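PDB 2D2E: SufC protein from Thermus thermophilus, which binds and hydrolyses ATP and probably serves as the cytoplasmic ABC-type ATPase of the Suf iron-sulfur cluster assembly system. Local coordinates for residues A[231-234]-A[240-243]; A[9-12]-A[17-20]; A[96-101]-A[116-121]; A[124-127]-A[132-135]. One frame throughout, in Å; residues are numbered along the deposited sequence. Where two conformers were deposited one is given.

Contact 1: A[231-234]-A[240-243]; sequences ALEL and EWLK
E233 lies across one face of the W241 indole, joining helix 228-237 to the C-terminal helix 239-244. With its CG anti to the backbone N (chi1 -167°) and the chain extended beyond, the glutamate runs over the six-membered ring, the two side chains crossing at about a right angle. E233 CG sits 3.9 Å from the centroid of that ring in a CH-pi contact, with W241 CH2 its nearest atom at 3.5 Å. Farther out, E233 CD comes equally near W241 CZ2 (3.5 Å), and the carboxylate is turned only 24° from the ring plane, nearly flat over it. On the inner side, the L234 methyl CD2 packs 3.8 Å from L242 CB and touches W241 more distantly, at 4.3 Å from CE3. L234 reaches there with chi1 at -99°, well off a staggered setting. Both leucines also rest on V216 of strand 213-218, which ties the helix pair to the nucleotide-binding core. An acid lying on a pi face would be poorly placed alone, but K237 forms a salt bridge with E233 OE1 and a cation-pi contact with W241, so its positive charge probably reconciles the two.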
ATOM      1  N   ALA A 231      -2.525 -12.974 -13.353  1.00 14.13           N
ATOM      2  CA  ALA A 231      -2.201 -13.435 -12.002  1.00 12.37           C
ATOM      3  C   ALA A 231      -2.664 -14.877 -11.833  1.00 14.82           C
ATOM      4  O   ALA A 231      -2.005 -15.678 -11.186  1.00 13.33           O
ATOM      5  CB  ALA A 231      -2.889 -12.546 -10.956  1.00 11.72           C
ATOM      6  N   LEU A 232      -3.811 -15.208 -12.418  1.00 13.96           N
ATOM      7  CA  LEU A 232      -4.334 -16.562 -12.319  1.00 14.18           C
ATOM      8  C   LEU A 232      -3.407 -17.579 -12.967  1.00 15.06           C
ATOM      9  O   LEU A 232      -3.112 -18.635 -12.386  1.00 16.94           O
ATOM     10  CB  LEU A 232      -5.723 -16.634 -12.973  1.00 16.59           C
ATOM     11  CG  LEU A 232      -6.780 -15.805 -12.227  1.00 25.66           C
ATOM     12  CD1 LEU A 232      -7.986 -15.501 -13.118  1.00 31.47           C
ATOM     13  CD2 LEU A 232      -7.201 -16.562 -10.985  1.00 28.93           C
ATOM     14  N   GLU A 233      -2.937 -17.265 -14.166  1.00 14.53           N
ATOM     15  CA  GLU A 233      -2.062 -18.194 -14.861  1.00 19.67           C
ATOM     16  C   GLU A 233      -0.736 -18.332 -14.121  1.00 17.46           C
ATOM     17  O   GLU A 233      -0.179 -19.413 -14.041  1.00 17.74           O
ATOM     18  CB  GLU A 233      -1.847 -17.763 -16.314  1.00 19.87           C
ATOM     19  CG  GLU A 233      -1.196 -18.888 -17.131  1.00 21.97           C
ATOM     20  CD  GLU A 233      -1.366 -18.739 -18.630  1.00 35.30           C
ATOM     21  OE1 GLU A 233      -1.082 -19.729 -19.344  1.00 36.21           O
ATOM     22  OE2 GLU A 233      -1.774 -17.649 -19.093  1.00 31.89           O
ATOM     23  N   LEU A 234      -0.244 -17.233 -13.547  1.00 17.18           N
ATOM     24  CA  LEU A 234       0.991 -17.282 -12.767  1.00 17.20           C
ATOM     25  C   LEU A 234       0.812 -18.189 -11.560  1.00 17.54           C
ATOM     26  O   LEU A 234       1.720 -18.939 -11.196  1.00 18.74           O
ATOM     27  CB  LEU A 234       1.374 -15.889 -12.252  1.00 24.61           C
ATOM     28  CG  LEU A 234       2.430 -15.097 -13.010  1.00 29.14           C
ATOM     29  CD1 LEU A 234       2.546 -13.713 -12.367  1.00 31.81           C
ATOM     30  CD2 LEU A 234       3.772 -15.822 -12.950  1.00 25.58           C
ATOM     31  N   GLU A 240       8.528 -19.408 -12.952  1.00 22.89           N
ATOM     32  CA  GLU A 240       9.478 -19.908 -13.948  1.00 26.98           C
ATOM     33  C   GLU A 240       8.836 -19.970 -15.317  1.00 25.45           C
ATOM     34  O   GLU A 240       9.491 -19.724 -16.329  1.00 25.56           O
ATOM     35  CB  GLU A 240      10.002 -21.292 -13.557  1.00 32.14           C
ATOM     36  CG  GLU A 240      10.818 -21.277 -12.278  1.00 42.37           C
ATOM     37  CD  GLU A 240      12.028 -20.364 -12.381  1.00 49.27           C
ATOM     38  OE1 GLU A 240      12.478 -19.846 -11.332  1.00 55.04           O
ATOM     39  OE2 GLU A 240      12.534 -20.173 -13.510  1.00 53.71           O
ATOM     40  N   TRP A 241       7.555 -20.309 -15.344  1.00 23.46           N
ATOM     41  CA  TRP A 241       6.823 -20.376 -16.598  1.00 24.60           C
ATOM     42  C   TRP A 241       6.834 -19.016 -17.282  1.00 26.39           C
ATOM     43  O   TRP A 241       7.125 -18.909 -18.474  1.00 26.73           O
ATOM     44  CB  TRP A 241       5.375 -20.804 -16.360  1.00 24.38           C
ATOM     45  CG  TRP A 241       4.450 -20.347 -17.448  1.00 21.96           C
ATOM     46  CD1 TRP A 241       4.352 -20.857 -18.711  1.00 28.19           C
ATOM     47  CD2 TRP A 241       3.557 -19.223 -17.400  1.00 23.89           C
ATOM     48  NE1 TRP A 241       3.458 -20.123 -19.454  1.00 26.07           N
ATOM     49  CE2 TRP A 241       2.955 -19.113 -18.673  1.00 27.81           C
ATOM     50  CE3 TRP A 241       3.209 -18.298 -16.402  1.00 28.84           C
ATOM     51  CZ2 TRP A 241       2.026 -18.113 -18.982  1.00 26.23           C
ATOM     52  CZ3 TRP A 241       2.284 -17.302 -16.705  1.00 24.42           C
ATOM     53  CH2 TRP A 241       1.700 -17.219 -17.989  1.00 32.10           C
ATOM     54  N   LEU A 242       6.508 -17.970 -16.525  1.00 23.80           N
ATOM     55  CA  LEU A 242       6.475 -16.630 -17.087  1.00 22.87           C
ATOM     56  C   LEU A 242       7.843 -16.130 -17.531  1.00 23.28           C
ATOM     57  O   LEU A 242       7.957 -15.459 -18.561  1.00 28.54           O
ATOM     58  CB  LEU A 242       5.863 -15.643 -16.086  1.00 23.97           C
ATOM     59  CG  LEU A 242       5.717 -14.203 -16.588  1.00 26.21           C
ATOM     60  CD1 LEU A 242       4.784 -14.129 -17.790  1.00 28.60           C
ATOM     61  CD2 LEU A 242       5.168 -13.353 -15.448  1.00 26.16           C
ATOM     62  N   LYS A 243       8.879 -16.454 -16.765  1.00 23.98           N
ATOM     63  CA  LYS A 243      10.222 -16.024 -17.117  1.00 31.01           C
ATOM     64  C   LYS A 243      10.535 -16.487 -18.538  1.00 34.48           C
ATOM     65  O   LYS A 243      11.126 -15.744 -19.321  1.00 31.62           O
ATOM     66  CB  LYS A 243      11.253 -16.605 -16.139  1.00 30.35           C
ATOM     67  CG  LYS A 243      12.702 -16.276 -16.500  1.00 39.98           C
ATOM     68  CD  LYS A 243      13.701 -17.179 -15.781  1.00 42.36           C
ATOM     69  CE  LYS A 243      13.786 -16.873 -14.298  1.00 47.29           C
ATOM     70  NZ  LYS A 243      14.899 -17.637 -13.651  1.00 51.25           N
TER

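Contact 2: A[9-12]-A[17-20]; sequences LWAS and TILK
A11 pairs with both L19 and I18 in a classic beta bulge within the antiparallel hairpin of strands 3-13 and 16-27. A11 N gives a hydrogen bond to L19 O at 3.1 Å, while A11 O is gripped by two amides, L19 N at 3.1 Å and I18 N at 2.9 Å. I18 N lies in the plane of the A11 carbonyl, whereas L19 N is tilted 31° from it. The extra residue shifts the register by one, so that S12 faces T17. A11 and L19 point to the same side of the sheet, where L9 CD2 meets L19 CD1 at 3.7 Å. On the other side, the W10 indole covers the K20 backbone: chi1 of -65° sets CG beside the backbone N, and one ring face takes the K20 carbonyl carbon near its rim. With an alanine here, the K20 backbone would probably lose its aromatic cover and OD1 of D8 its hydrogen bond from W10 NE1. Farther out, S12 OG is hydrogen-bonded to OE2 of E58, and A11 and L19 pack on I48 of helix 42-50, the helix that follows the P-loop. I18 touches T44, which has been seen to bind ADP, so the bulge lies beside the nucleotide site. Over that same indole face, K20 CB comes within 3.6 Å of W10 CZ3.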
ATOM      1  N   LEU A   9      12.771   4.120 -13.240  1.00 18.96           N
ATOM      2  CA  LEU A   9      13.422   4.117 -11.944  1.00 20.28           C
ATOM      3  C   LEU A   9      14.557   3.117 -11.786  1.00 18.00           C
ATOM      4  O   LEU A   9      14.373   1.928 -12.013  1.00 18.89           O
ATOM      5  CB  LEU A   9      12.377   3.869 -10.846  1.00 15.98           C
ATOM      6  CG  LEU A   9      12.876   4.018  -9.416  1.00 19.85           C
ATOM      7  CD1 LEU A   9      13.233   5.486  -9.153  1.00 26.11           C
ATOM      8  CD2 LEU A   9      11.797   3.568  -8.444  1.00 19.60           C
ATOM      9  N   TRP A  10      15.727   3.624 -11.410  1.00 16.15           N
ATOM     10  CA  TRP A  10      16.896   2.792 -11.165  1.00 17.21           C
ATOM     11  C   TRP A  10      17.317   3.055  -9.741  1.00 14.86           C
ATOM     12  O   TRP A  10      17.423   4.213  -9.323  1.00 17.07           O
ATOM     13  CB  TRP A  10      18.039   3.149 -12.133  1.00 14.82           C
ATOM     14  CG  TRP A  10      17.717   2.860 -13.546  1.00 17.26           C
ATOM     15  CD1 TRP A  10      16.903   3.587 -14.370  1.00 18.81           C
ATOM     16  CD2 TRP A  10      18.153   1.730 -14.304  1.00 18.01           C
ATOM     17  NE1 TRP A  10      16.797   2.975 -15.584  1.00 22.14           N
ATOM     18  CE2 TRP A  10      17.551   1.828 -15.575  1.00 22.63           C
ATOM     19  CE3 TRP A  10      18.990   0.631 -14.029  1.00 17.42           C
ATOM     20  CZ2 TRP A  10      17.762   0.881 -16.579  1.00 23.05           C
ATOM     21  CZ3 TRP A  10      19.197  -0.311 -15.025  1.00 24.53           C
ATOM     22  CH2 TRP A  10      18.583  -0.185 -16.283  1.00 24.85           C
ATOM     23  N   ALA A  11      17.555   2.001  -8.968  1.00 14.09           N
ATOM     24  CA  ALA A  11      17.927   2.187  -7.577  1.00 17.61           C
ATOM     25  C   ALA A  11      18.851   1.075  -7.107  1.00 20.58           C
ATOM     26  O   ALA A  11      18.866  -0.015  -7.677  1.00 19.18           O
ATOM     27  CB  ALA A  11      16.676   2.221  -6.705  1.00 20.16           C
ATOM     28  N   SER A  12      19.633   1.375  -6.082  1.00 23.24           N
ATOM     29  CA  SER A  12      20.558   0.399  -5.524  1.00 25.89           C
ATOM     30  C   SER A  12      20.565   0.456  -3.999  1.00 25.76           C
ATOM     31  O   SER A  12      20.032   1.389  -3.410  1.00 27.16           O
ATOM     32  CB  SER A  12      21.965   0.639  -6.094  1.00 24.98           C
ATOM     33  OG  SER A  12      22.236   2.017  -6.254  1.00 32.07           O
ATOM     34  N   THR A  17      22.774  -2.724  -7.649  1.00 25.46           N
ATOM     35  CA  THR A  17      21.567  -2.281  -8.357  1.00 26.67           C
ATOM     36  C   THR A  17      20.436  -3.292  -8.239  1.00 29.19           C
ATOM     37  O   THR A  17      20.568  -4.441  -8.685  1.00 26.06           O
ATOM     38  CB  THR A  17      21.841  -2.048  -9.854  1.00 27.63           C
ATOM     39  OG1 THR A  17      22.927  -1.128 -10.006  1.00 31.32           O
ATOM     40  CG2 THR A  17      20.610  -1.459 -10.538  1.00 25.17           C
ATOM     41  N   ILE A  18      19.325  -2.873  -7.636  0.50 24.24           N
ATOM     42  CA  ILE A  18      18.189  -3.770  -7.488  0.50 23.75           C
ATOM     43  C   ILE A  18      17.036  -3.421  -8.425  0.50 21.14           C
ATOM     44  O   ILE A  18      16.397  -4.323  -8.960  0.50 20.79           O
ATOM     45  CB  ILE A  18      17.677  -3.839  -6.019  0.50 26.79           C
ATOM     46  CG1 ILE A  18      17.135  -2.483  -5.563  0.50 32.84           C
ATOM     47  CG2 ILE A  18      18.802  -4.324  -5.105  0.50 29.65           C
ATOM     48  CD1 ILE A  18      18.181  -1.465  -5.256  0.50 35.23           C
ATOM     49  N   LEU A  19      16.760  -2.133  -8.632  1.00 15.30           N
ATOM     50  CA  LEU A  19      15.692  -1.747  -9.569  1.00 16.67           C
ATOM     51  C   LEU A  19      16.362  -1.317 -10.868  1.00 15.38           C
ATOM     52  O   LEU A  19      17.262  -0.462 -10.876  1.00 15.08           O
ATOM     53  CB  LEU A  19      14.805  -0.628  -9.025  1.00 13.23           C
ATOM     54  CG  LEU A  19      14.020  -0.936  -7.745  1.00 17.20           C
ATOM     55  CD1 LEU A  19      13.046   0.213  -7.451  1.00 12.75           C
ATOM     56  CD2 LEU A  19      13.261  -2.260  -7.905  1.00 18.07           C
ATOM     57  N   LYS A  20      15.928  -1.936 -11.957  1.00 14.50           N
ATOM     58  CA  LYS A  20      16.541  -1.707 -13.253  1.00 17.32           C
ATOM     59  C   LYS A  20      15.622  -1.144 -14.312  1.00 16.15           C
ATOM     60  O   LYS A  20      15.401  -1.772 -15.342  1.00 16.28           O
ATOM     61  CB  LYS A  20      17.171  -3.029 -13.721  1.00 18.85           C
ATOM     62  CG  LYS A  20      18.279  -3.525 -12.783  1.00 21.49           C
ATOM     63  CD  LYS A  20      18.715  -4.959 -13.100  1.00 20.70           C
ATOM     64  CE  LYS A  20      19.841  -5.385 -12.176  1.00 23.07           C
ATOM     65  NZ  LYS A  20      20.138  -6.846 -12.307  1.00 27.60           N
TER

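Contact 3: A[96-101]-A[116-121]; sequences TIANFL and AEFWTK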
ATOM      1  N   THR A  96      -5.386   3.261  23.571  1.00 19.10           N
ATOM      2  CA  THR A  96      -6.519   2.723  22.825  1.00 18.44           C
ATOM      3  C   THR A  96      -6.350   2.978  21.325  1.00 18.69           C
ATOM      4  O   THR A  96      -5.670   3.914  20.908  1.00 20.20           O
ATOM      5  CB  THR A  96      -7.828   3.378  23.247  1.00 21.48           C
ATOM      6  OG1 THR A  96      -7.739   4.797  23.037  1.00 21.26           O
ATOM      7  CG2 THR A  96      -8.117   3.099  24.729  1.00 25.03           C
ATOM      8  N   ILE A  97      -6.960   2.123  20.519  1.00 15.38           N
ATOM      9  CA  ILE A  97      -6.913   2.323  19.076  1.00 15.99           C
ATOM     10  C   ILE A  97      -7.536   3.685  18.743  1.00 16.69           C
ATOM     11  O   ILE A  97      -7.049   4.397  17.856  1.00 15.02           O
ATOM     12  CB  ILE A  97      -7.664   1.176  18.348  1.00 14.94           C
ATOM     13  CG1 ILE A  97      -6.847  -0.111  18.489  1.00 19.14           C
ATOM     14  CG2 ILE A  97      -7.857   1.491  16.881  1.00 15.25           C
ATOM     15  CD1 ILE A  97      -7.521  -1.332  17.955  1.00 29.26           C
ATOM     16  N   ALA A  98      -8.591   4.074  19.458  1.00 14.80           N
ATOM     17  CA  ALA A  98      -9.215   5.370  19.188  1.00 15.56           C
ATOM     18  C   ALA A  98      -8.218   6.528  19.375  1.00 18.11           C
ATOM     19  O   ALA A  98      -8.104   7.403  18.505  1.00 14.29           O
ATOM     20  CB  ALA A  98     -10.451   5.576  20.087  1.00 15.97           C
ATOM     21  N   ASN A  99      -7.502   6.539  20.502  1.00 17.56           N
ATOM     22  CA  ASN A  99      -6.521   7.603  20.760  1.00 20.82           C
ATOM     23  C   ASN A  99      -5.422   7.598  19.694  1.00 18.74           C
ATOM     24  O   ASN A  99      -4.962   8.648  19.252  1.00 16.45           O
ATOM     25  CB  ASN A  99      -5.845   7.411  22.127  1.00 23.87           C
ATOM     26  CG  ASN A  99      -6.647   7.993  23.276  1.00 24.32           C
ATOM     27  OD1 ASN A  99      -6.483   7.585  24.434  1.00 28.90           O
ATOM     28  ND2 ASN A  99      -7.497   8.947  22.976  1.00 21.13           N
ATOM     29  N   PHE A 100      -4.975   6.404  19.321  1.00 16.97           N
ATOM     30  CA  PHE A 100      -3.929   6.272  18.322  1.00 17.08           C
ATOM     31  C   PHE A 100      -4.390   6.807  16.977  1.00 17.07           C
ATOM     32  O   PHE A 100      -3.638   7.495  16.277  1.00 15.51           O
ATOM     33  CB  PHE A 100      -3.514   4.811  18.176  1.00 17.49           C
ATOM     34  CG  PHE A 100      -2.435   4.599  17.163  1.00 26.50           C
ATOM     35  CD1 PHE A 100      -1.166   5.127  17.371  1.00 28.83           C
ATOM     36  CD2 PHE A 100      -2.694   3.917  15.980  1.00 31.98           C
ATOM     37  CE1 PHE A 100      -0.167   4.983  16.411  1.00 33.44           C
ATOM     38  CE2 PHE A 100      -1.697   3.767  15.015  1.00 32.02           C
ATOM     39  CZ  PHE A 100      -0.440   4.300  15.233  1.00 33.42           C
ATOM     40  N   LEU A 101      -5.631   6.502  16.610  0.50 13.10           N
ATOM     41  CA  LEU A 101      -6.154   6.972  15.337  0.50 15.72           C
ATOM     42  C   LEU A 101      -6.269   8.488  15.313  0.50 15.18           C
ATOM     43  O   LEU A 101      -6.028   9.121  14.282  0.50 14.95           O
ATOM     44  CB  LEU A 101      -7.521   6.345  15.052  0.50 16.71           C
ATOM     45  CG  LEU A 101      -7.598   5.429  13.828  0.50 29.19           C
ATOM     46  CD1 LEU A 101      -7.211   6.211  12.577  0.50 26.42           C
ATOM     47  CD2 LEU A 101      -6.679   4.245  14.012  0.50 22.76           C
ATOM     48  N   ALA A 116     -15.923  15.748  17.602  1.00 18.96           N
ATOM     49  CA  ALA A 116     -16.978  15.608  16.607  1.00 19.10           C
ATOM     50  C   ALA A 116     -16.460  15.150  15.244  1.00 18.16           C
ATOM     51  O   ALA A 116     -16.980  14.207  14.645  1.00 17.22           O
ATOM     52  CB  ALA A 116     -17.757  16.917  16.463  1.00 19.68           C
ATOM     53  N   GLU A 117     -15.422  15.818  14.759  1.00 16.87           N
ATOM     54  CA  GLU A 117     -14.854  15.454  13.471  1.00 15.66           C
ATOM     55  C   GLU A 117     -14.272  14.050  13.552  1.00 13.13           C
ATOM     56  O   GLU A 117     -14.471  13.218  12.655  1.00 18.41           O
ATOM     57  CB  GLU A 117     -13.732  16.433  13.078  1.00 20.29           C
ATOM     58  CG  GLU A 117     -13.120  16.129  11.718  1.00 18.77           C
ATOM     59  CD  GLU A 117     -11.928  17.020  11.372  1.00 20.06           C
ATOM     60  OE1 GLU A 117     -11.649  17.963  12.134  1.00 21.37           O
ATOM     61  OE2 GLU A 117     -11.275  16.773  10.331  1.00 23.75           O
ATOM     62  N   PHE A 118     -13.556  13.784  14.638  1.00 13.73           N
ATOM     63  CA  PHE A 118     -12.930  12.484  14.793  1.00 13.76           C
ATOM     64  C   PHE A 118     -13.961  11.369  14.780  1.00 15.78           C
ATOM     65  O   PHE A 118     -13.865  10.436  13.981  1.00 14.24           O
ATOM     66  CB  PHE A 118     -12.149  12.395  16.109  1.00 13.48           C
ATOM     67  CG  PHE A 118     -11.601  11.022  16.384  1.00 13.84           C
ATOM     68  CD1 PHE A 118     -10.508  10.549  15.677  1.00 21.12           C
ATOM     69  CD2 PHE A 118     -12.184  10.204  17.350  1.00 14.88           C
ATOM     70  CE1 PHE A 118      -9.990   9.272  15.918  1.00 19.34           C
ATOM     71  CE2 PHE A 118     -11.679   8.922  17.601  1.00 20.18           C
ATOM     72  CZ  PHE A 118     -10.567   8.459  16.875  1.00 16.30           C
ATOM     73  N   TRP A 119     -14.965  11.464  15.648  1.00 15.96           N
ATOM     74  CA  TRP A 119     -15.939  10.380  15.694  1.00 14.22           C
ATOM     75  C   TRP A 119     -16.829  10.262  14.473  1.00 16.58           C
ATOM     76  O   TRP A 119     -17.282   9.163  14.131  1.00 18.49           O
ATOM     77  CB  TRP A 119     -16.781  10.470  16.978  1.00 16.49           C
ATOM     78  CG  TRP A 119     -16.020   9.978  18.179  1.00 19.29           C
ATOM     79  CD1 TRP A 119     -15.464  10.734  19.179  1.00 23.17           C
ATOM     80  CD2 TRP A 119     -15.684   8.622  18.468  1.00 20.83           C
ATOM     81  NE1 TRP A 119     -14.802   9.922  20.072  1.00 26.24           N
ATOM     82  CE2 TRP A 119     -14.924   8.622  19.660  1.00 22.61           C
ATOM     83  CE3 TRP A 119     -15.953   7.401  17.834  1.00 17.07           C
ATOM     84  CZ2 TRP A 119     -14.431   7.445  20.230  1.00 24.50           C
ATOM     85  CZ3 TRP A 119     -15.462   6.236  18.403  1.00 25.04           C
ATOM     86  CH2 TRP A 119     -14.711   6.268  19.593  1.00 23.64           C
ATOM     87  N   THR A 120     -17.070  11.372  13.792  1.00 17.01           N
ATOM     88  CA  THR A 120     -17.898  11.316  12.599  1.00 18.69           C
ATOM     89  C   THR A 120     -17.147  10.527  11.532  1.00 20.05           C
ATOM     90  O   THR A 120     -17.719   9.658  10.867  1.00 21.02           O
ATOM     91  CB  THR A 120     -18.238  12.738  12.115  1.00 19.85           C
ATOM     92  OG1 THR A 120     -19.092  13.355  13.095  1.00 22.20           O
ATOM     93  CG2 THR A 120     -18.953  12.706  10.772  1.00 28.41           C
ATOM     94  N   LYS A 121     -15.850  10.791  11.408  1.00 17.77           N
ATOM     95  CA  LYS A 121     -15.022  10.088  10.426  1.00 18.73           C
ATOM     96  C   LYS A 121     -14.814   8.625  10.790  1.00 19.15           C
ATOM     97  O   LYS A 121     -14.835   7.737   9.915  1.00 19.55           O
ATOM     98  CB  LYS A 121     -13.676  10.801  10.283  1.00 23.22           C
ATOM     99  CG  LYS A 121     -13.803  12.116   9.523  1.00 22.08           C
ATOM    100  CD  LYS A 121     -12.459  12.813   9.386  1.00 28.67           C
ATOM    101  CE  LYS A 121     -12.579  14.048   8.516  1.00 29.98           C
ATOM    102  NZ  LYS A 121     -11.283  14.766   8.452  1.00 31.10           N
TER
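The F118 ring has L101 CB at its edge, in plane, and W119 CD1 also lies at its edge in that plane. One face of the W119 indole, in turn, carries F118 CE2, 3.9 Å above the plane and over its centre. Together these rings join helices 97-109 and 115-129, whose segments 97-101 and 116-121 cross at 113°, in the helical subdomain of the ABC ATPase, far from the annotated nucleotide site. Placing CG anti to the backbone N (chi1 174°) aims F118 at the other helix, where CE1 stands 3.9 Å from L101 CB and CZ 4.3 Å from A98 CB. The small A98 CB also receives W119 CH2, again at 4.3 Å, so the two rings converge on one alanine. A leucine in place of F118 would probably open a gap between A98 and L101 and take from the W119 face its aromatic neighbour. Helix 97-109 is itself started by T96, the N-cap, whose OG1 accepts from N99 N at 3.1 Å. Its other side, through I97 and F100, packs on helix 148-160. Since the axes of these two segments come no nearer than 11.4 Å, large side chains span the distance; the closest approach is F118 CZ to the backbone oxygen A98 O, 3.1 Å.

Contact 4: A[124-127]-A[132-135]; sequences KALE and DESY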
ATOM      1  N   LYS A 124     -18.011   6.638  10.080  1.00 21.37           N
ATOM      2  CA  LYS A 124     -18.193   6.329   8.654  1.00 22.09           C
ATOM      3  C   LYS A 124     -17.281   5.175   8.247  1.00 25.39           C
ATOM      4  O   LYS A 124     -17.703   4.259   7.530  1.00 25.44           O
ATOM      5  CB  LYS A 124     -17.905   7.558   7.794  1.00 24.30           C
ATOM      6  N   ALA A 125     -16.039   5.197   8.726  1.00 20.12           N
ATOM      7  CA  ALA A 125     -15.097   4.131   8.399  1.00 20.78           C
ATOM      8  C   ALA A 125     -15.595   2.792   8.930  1.00 19.94           C
ATOM      9  O   ALA A 125     -15.538   1.780   8.236  1.00 21.42           O
ATOM     10  CB  ALA A 125     -13.713   4.451   8.972  1.00 16.89           C
ATOM     11  N   LEU A 126     -16.093   2.780  10.164  1.00 18.87           N
ATOM     12  CA  LEU A 126     -16.603   1.537  10.739  1.00 20.28           C
ATOM     13  C   LEU A 126     -17.779   0.999   9.927  1.00 15.90           C
ATOM     14  O   LEU A 126     -17.906  -0.204   9.743  1.00 22.30           O
ATOM     15  CB  LEU A 126     -17.037   1.759  12.188  1.00 18.99           C
ATOM     16  CG  LEU A 126     -15.912   2.053  13.182  1.00 23.37           C
ATOM     17  CD1 LEU A 126     -16.525   2.434  14.527  1.00 23.12           C
ATOM     18  CD2 LEU A 126     -14.979   0.859  13.305  1.00 21.86           C
ATOM     19  N   GLU A 127     -18.638   1.889   9.442  1.00 20.83           N
ATOM     20  CA  GLU A 127     -19.786   1.466   8.637  1.00 21.17           C
ATOM     21  C   GLU A 127     -19.318   0.798   7.340  1.00 23.85           C
ATOM     22  O   GLU A 127     -19.821  -0.257   6.944  1.00 23.39           O
ATOM     23  CB  GLU A 127     -20.651   2.668   8.283  1.00 24.86           C
ATOM     24  CG  GLU A 127     -21.464   3.207   9.436  1.00 32.37           C
ATOM     25  CD  GLU A 127     -22.164   4.510   9.083  1.00 38.04           C
ATOM     26  OE1 GLU A 127     -22.540   4.686   7.904  1.00 42.90           O
ATOM     27  OE2 GLU A 127     -22.345   5.351   9.988  1.00 45.55           O
ATOM     28  N   ASP A 132     -17.486  -3.175  14.523  1.00 22.74           N
ATOM     29  CA  ASP A 132     -18.156  -2.624  15.705  1.00 24.82           C
ATOM     30  C   ASP A 132     -17.315  -1.557  16.388  1.00 22.47           C
ATOM     31  O   ASP A 132     -16.101  -1.693  16.501  1.00 21.43           O
ATOM     32  CB  ASP A 132     -18.466  -3.730  16.719  1.00 33.14           C
ATOM     33  CG  ASP A 132     -19.220  -3.208  17.950  1.00 41.59           C
ATOM     34  OD1 ASP A 132     -18.628  -2.469  18.762  1.00 51.09           O
ATOM     35  OD2 ASP A 132     -20.417  -3.533  18.101  1.00 52.57           O
ATOM     36  N   GLU A 133     -17.971  -0.495  16.846  1.00 21.80           N
ATOM     37  CA  GLU A 133     -17.275   0.596  17.525  1.00 19.23           C
ATOM     38  C   GLU A 133     -16.458   0.143  18.742  1.00 20.43           C
ATOM     39  O   GLU A 133     -15.508   0.814  19.135  1.00 20.23           O
ATOM     40  CB  GLU A 133     -18.289   1.673  17.929  1.00 24.03           C
ATOM     41  CG  GLU A 133     -17.686   3.059  18.065  1.00 27.21           C
ATOM     42  CD  GLU A 133     -18.734   4.160  18.090  1.00 29.75           C
ATOM     43  OE1 GLU A 133     -19.492   4.284  17.105  1.00 24.92           O
ATOM     44  OE2 GLU A 133     -18.797   4.894  19.097  1.00 34.13           O
ATOM     45  N   SER A 134     -16.825  -0.990  19.340  1.00 22.65           N
ATOM     46  CA  SER A 134     -16.104  -1.523  20.493  1.00 24.02           C
ATOM     47  C   SER A 134     -14.629  -1.814  20.172  1.00 23.19           C
ATOM     48  O   SER A 134     -13.781  -1.825  21.066  1.00 24.89           O
ATOM     49  CB  SER A 134     -16.787  -2.806  20.996  1.00 28.19           C
ATOM     50  OG  SER A 134     -16.803  -3.815  19.998  1.00 31.08           O
ATOM     51  N   TYR A 135     -14.328  -2.044  18.896  1.00 22.85           N
ATOM     52  CA  TYR A 135     -12.956  -2.310  18.461  1.00 26.04           C
ATOM     53  C   TYR A 135     -11.995  -1.176  18.846  1.00 23.49           C
ATOM     54  O   TYR A 135     -10.833  -1.417  19.190  1.00 23.59           O
ATOM     55  CB  TYR A 135     -12.931  -2.509  16.939  1.00 27.97           C
ATOM     56  CG  TYR A 135     -11.541  -2.535  16.344  1.00 33.12           C
ATOM     57  CD1 TYR A 135     -10.706  -3.647  16.502  1.00 35.35           C
ATOM     58  CD2 TYR A 135     -11.044  -1.426  15.656  1.00 35.18           C
ATOM     59  CE1 TYR A 135      -9.408  -3.642  15.977  1.00 36.06           C
ATOM     60  CE2 TYR A 135      -9.763  -1.418  15.157  1.00 35.30           C
ATOM     61  CZ  TYR A 135      -8.951  -2.509  15.305  1.00 39.72           C
ATOM     62  OH  TYR A 135      -7.687  -2.448  14.747  1.00 43.51           O
TER
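D132 OD1 accepts a hydrogen bond from S134 OG at 2.6 Å, in the loop segment whose backbone meets L126 of helix 115-129. The hydroxyl comes from above the carboxylate plane, 60° out of it. The S134 backbone N also points at D132 OD1 along a nearly straight line, although the modelled separation is doubtful, too short to be taken literally. The hydroxyl bond holds the aspartate side chain against the turn and would probably stabilise its negative charge. Behind it, D132 O accepts from Y135 N at 3.0 Å, closing the first 3-10 turn. Across the contact the meeting is apolar and rests on L126, whose CG is anti to the carbonyl carbon (chi1 -68°). This sends the CD1 methyl to E133, 3.6 Å from its CA and 3.8 Å from its CG, while CD2 stands 4.2 Å from D132 O. The two side chains cross at about a right angle, so the leucine butts against the root of the glutamate while the extended glutamate chain carries the carboxylate on to a salt bridge between E133 OE1 and K123. W131 and L136 also pack on L126, and Y135 reaches L155 of helix 148-160. The segment thus turns back against the end of helix 115-129 as an Asx turn leading into a 3-10 segment, within the helical subdomain of an ABC ATPase.

From the N terminus, contact 2 comes first, closing the tight turn between strands 3-13 and 16-27 beside the nucleotide-binding helix 42-50. Contact 3 then closes the link between helices 97-109 and 115-129, and contact 4 folds the chain leaving the latter helix back on it. Contact 1 comes last, bringing the two C-terminal helices together over strand 213-218. All four follow in series; none nests or crosses. Contacts 3 and 4 share helix 115-129 and touch, I97 packing on Y135 and W119 on E133, making one unit of the helical subdomain. Contacts 1 and 2 belong to the ATP-binding core, about 12 Å apart at their nearest atoms.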